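Local coordinates for protein yesU (Bacillus subtilis, PDB 1OQ1) that is of unknown function but adopts a galectin-like beta-sandwich fold of the concanavalin type, which might point to carbohydrate binding, at residues R122-C133 / A145-S153. Sequence-based numbering, arbitrary orientation.
Sequences RKYAEERAFRTC and AMGADPLPS
Bent at chi2 (-67°), the side chain of R122 brings NH2 beside D149 and L151, while CG of D149 lies anti to the backbone N (chi1 -175°), which places OD2 next to that nitrogen. NH2 of R122 gives a fairly straight bond to the carbonyl O of L151 (2.7 Å), reaching it from above the carbonyl plane, and a weaker, bent one to D149 OD2 (3.0 Å) within a salt bridge; the guanidinium and carboxylate planes are 62° apart. D149 OD1 accepts from L151 N in an Asx turn, and OD2 also accepts from the backbone N of F120. A water joins R122 NE, T132 O and D149 OD2, while CD of R131 lies over one face of the R122 guanidinium. Two further waters link R131 NH1 to L151 O and to S153 OG, which also bonds D155. C133 and G147 form an antiparallel hydrogen-bonded pair, T132 and A148 a non-hydrogen-bonded one; just beyond, D149 N reaches R131 O at 2.9 Å. The selenomethionine M146 presses CE tightly on T132 CG2 (3.3 Å). The contact lies at the open end of hairpin 132-138/142-148, whose second strand is outermost in its sheet, with C133 touching L117 and Y119 of strand 112-122 and F174 and I181 of the other sheet.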
# COMPACT_ATOMS: atom_id res chain seq x y z
N ARG A 122 7.38 -5.68 -10.74
CA ARG A 122 7.78 -6.58 -11.81
C ARG A 122 6.89 -6.50 -13.06
O ARG A 122 6.72 -7.49 -13.76
CB ARG A 122 7.76 -8.03 -11.29
CG ARG A 122 8.32 -8.21 -9.87
CD ARG A 122 9.82 -7.94 -9.78
NE ARG A 122 10.24 -7.81 -8.39
CZ ARG A 122 10.48 -8.82 -7.57
NH1 ARG A 122 10.35 -10.08 -7.99
NH2 ARG A 122 10.81 -8.59 -6.30
N LYS A 123 6.34 -5.32 -13.32
CA LYS A 123 5.47 -5.13 -14.48
C LYS A 123 6.25 -4.98 -15.78
O LYS A 123 5.89 -5.57 -16.80
CB LYS A 123 4.58 -3.90 -14.26
CG LYS A 123 3.80 -3.42 -15.49
CD LYS A 123 2.78 -4.45 -15.98
CE LYS A 123 2.03 -3.93 -17.19
NZ LYS A 123 0.97 -4.86 -17.66
N TYR A 124 7.33 -4.19 -15.75
CA TYR A 124 8.14 -3.94 -16.94
C TYR A 124 9.55 -4.52 -16.84
O TYR A 124 10.06 -4.74 -15.74
CB TYR A 124 8.23 -2.43 -17.19
CG TYR A 124 6.88 -1.77 -17.38
CD1 TYR A 124 6.09 -2.04 -18.50
CD2 TYR A 124 6.38 -0.88 -16.42
CE1 TYR A 124 4.84 -1.44 -18.67
CE2 TYR A 124 5.12 -0.28 -16.58
CZ TYR A 124 4.37 -0.56 -17.71
OH TYR A 124 3.14 0.04 -17.87
N ALA A 125 10.17 -4.77 -17.99
CA ALA A 125 11.52 -5.33 -18.03
C ALA A 125 12.51 -4.53 -17.20
O ALA A 125 13.31 -5.09 -16.46
CB ALA A 125 12.00 -5.42 -19.47
N GLU A 126 12.46 -3.20 -17.33
CA GLU A 126 13.38 -2.35 -16.58
C GLU A 126 13.23 -2.58 -15.08
O GLU A 126 14.21 -2.54 -14.34
CB GLU A 126 13.13 -0.88 -16.89
CG GLU A 126 13.72 -0.42 -18.20
CD GLU A 126 13.58 1.08 -18.40
OE1 GLU A 126 12.45 1.55 -18.59
OE2 GLU A 126 14.62 1.78 -18.36
N GLU A 127 12.00 -2.80 -14.63
CA GLU A 127 11.75 -3.01 -13.21
C GLU A 127 12.25 -4.39 -12.79
O GLU A 127 12.87 -4.54 -11.74
CB GLU A 127 10.25 -2.88 -12.91
CG GLU A 127 9.67 -1.55 -13.35
CD GLU A 127 8.18 -1.46 -13.12
OE1 GLU A 127 7.51 -2.52 -13.15
OE2 GLU A 127 7.67 -0.33 -12.93
N ARG A 128 12.00 -5.40 -13.61
CA ARG A 128 12.44 -6.74 -13.28
C ARG A 128 13.97 -6.87 -13.31
O ARG A 128 14.53 -7.75 -12.65
CB ARG A 128 11.82 -7.76 -14.23
CG ARG A 128 10.30 -7.88 -14.09
CD ARG A 128 9.77 -9.11 -14.82
NE ARG A 128 9.90 -8.99 -16.27
CZ ARG A 128 9.05 -8.33 -17.05
NH1 ARG A 128 7.99 -7.72 -16.53
NH2 ARG A 128 9.25 -8.28 -18.37
N ALA A 129 14.63 -5.99 -14.04
CA ALA A 129 16.09 -6.02 -14.16
C ALA A 129 16.85 -5.51 -12.93
O ALA A 129 18.03 -5.78 -12.76
CB ALA A 129 16.53 -5.22 -15.39
N PHE A 130 16.16 -4.76 -12.07
CA PHE A 130 16.79 -4.24 -10.86
C PHE A 130 15.63 -4.09 -9.89
O PHE A 130 14.87 -3.13 -9.94
CB PHE A 130 17.44 -2.89 -11.13
CG PHE A 130 18.39 -2.45 -10.06
CD1 PHE A 130 19.58 -3.14 -9.85
CD2 PHE A 130 18.09 -1.37 -9.24
CE1 PHE A 130 20.46 -2.74 -8.85
CE2 PHE A 130 18.97 -0.97 -8.23
CZ PHE A 130 20.15 -1.65 -8.04
N ARG A 131 15.52 -5.06 -8.98
CA ARG A 131 14.40 -5.11 -8.07
C ARG A 131 14.47 -4.31 -6.79
O ARG A 131 15.27 -4.59 -5.90
CB ARG A 131 14.10 -6.58 -7.79
CG ARG A 131 13.89 -7.28 -9.12
CD ARG A 131 13.84 -8.76 -9.00
NE ARG A 131 13.80 -9.39 -10.31
CZ ARG A 131 13.66 -10.70 -10.49
NH1 ARG A 131 13.54 -11.48 -9.43
NH2 ARG A 131 13.66 -11.22 -11.70
N THR A 132 13.60 -3.31 -6.73
CA THR A 132 13.53 -2.41 -5.60
C THR A 132 12.09 -2.12 -5.18
O THR A 132 11.14 -2.49 -5.87
CB THR A 132 14.18 -1.05 -5.96
OG1 THR A 132 13.38 -0.40 -6.96
CG2 THR A 132 15.57 -1.26 -6.52
N CYS A 133 11.97 -1.48 -4.03
CA CYS A 133 10.68 -1.04 -3.49
C CYS A 133 10.87 0.47 -3.47
O CYS A 133 11.93 0.95 -3.06
CB CYS A 133 10.47 -1.54 -2.07
SG CYS A 133 10.29 -3.33 -1.92
N ALA A 145 12.18 7.71 -1.22
CA ALA A 145 13.18 6.73 -0.81
C ALA A 145 13.02 5.44 -1.60
O ALA A 145 12.03 5.25 -2.30
CB ALA A 145 13.04 6.44 0.69
N MSE A 146 14.02 4.57 -1.49
CA MSE A 146 13.95 3.29 -2.17
C MSE A 146 14.94 2.32 -1.54
O MSE A 146 15.86 2.73 -0.83
CB MSE A 146 14.18 3.42 -3.69
CG MSE A 146 15.60 3.72 -4.14
SE MSE A 146 15.74 3.54 -6.09
CE MSE A 146 16.60 1.82 -6.17
N GLY A 147 14.69 1.04 -1.76
CA GLY A 147 15.57 0.01 -1.23
C GLY A 147 15.41 -1.25 -2.06
O GLY A 147 14.42 -1.40 -2.78
N ALA A 148 16.38 -2.15 -1.98
CA ALA A 148 16.30 -3.40 -2.74
C ALA A 148 15.12 -4.24 -2.25
O ALA A 148 14.77 -4.19 -1.07
CB ALA A 148 17.61 -4.19 -2.59
N ASP A 149 14.52 -5.00 -3.16
CA ASP A 149 13.36 -5.85 -2.85
C ASP A 149 13.77 -7.33 -2.77
O ASP A 149 14.15 -7.93 -3.77
CB ASP A 149 12.31 -5.66 -3.96
CG ASP A 149 11.01 -6.40 -3.68
OD1 ASP A 149 10.91 -7.11 -2.65
OD2 ASP A 149 10.07 -6.28 -4.50
N PRO A 150 13.67 -7.94 -1.57
CA PRO A 150 14.03 -9.35 -1.37
C PRO A 150 13.00 -10.36 -1.88
O PRO A 150 13.27 -11.56 -1.94
CB PRO A 150 14.21 -9.44 0.14
CG PRO A 150 13.12 -8.54 0.63
CD PRO A 150 13.25 -7.33 -0.29
N LEU A 151 11.82 -9.87 -2.24
CA LEU A 151 10.77 -10.76 -2.74
C LEU A 151 11.22 -11.44 -4.02
O LEU A 151 11.70 -10.79 -4.95
CB LEU A 151 9.49 -9.98 -2.99
CG LEU A 151 8.76 -9.43 -1.77
CD1 LEU A 151 7.65 -8.49 -2.24
CD2 LEU A 151 8.18 -10.57 -0.94
N PRO A 152 11.06 -12.77 -4.10
CA PRO A 152 11.46 -13.50 -5.30
C PRO A 152 10.32 -13.50 -6.31
O PRO A 152 9.27 -12.92 -6.06
CB PRO A 152 11.71 -14.90 -4.76
CG PRO A 152 10.58 -15.05 -3.77
CD PRO A 152 10.60 -13.69 -3.04
N SER A 153 10.57 -14.15 -7.44
CA SER A 153 9.54 -14.31 -8.46
C SER A 153 8.66 -15.41 -7.87
O SER A 153 9.10 -16.15 -6.98
CB SER A 153 10.17 -14.74 -9.78
OG SER A 153 11.31 -15.55 -9.55
O HOH W 1 10.64 -5.21 -6.87
O HOH W 2 13.52 -14.17 -10.22
O HOH W 3 13.69 -10.84 -6.69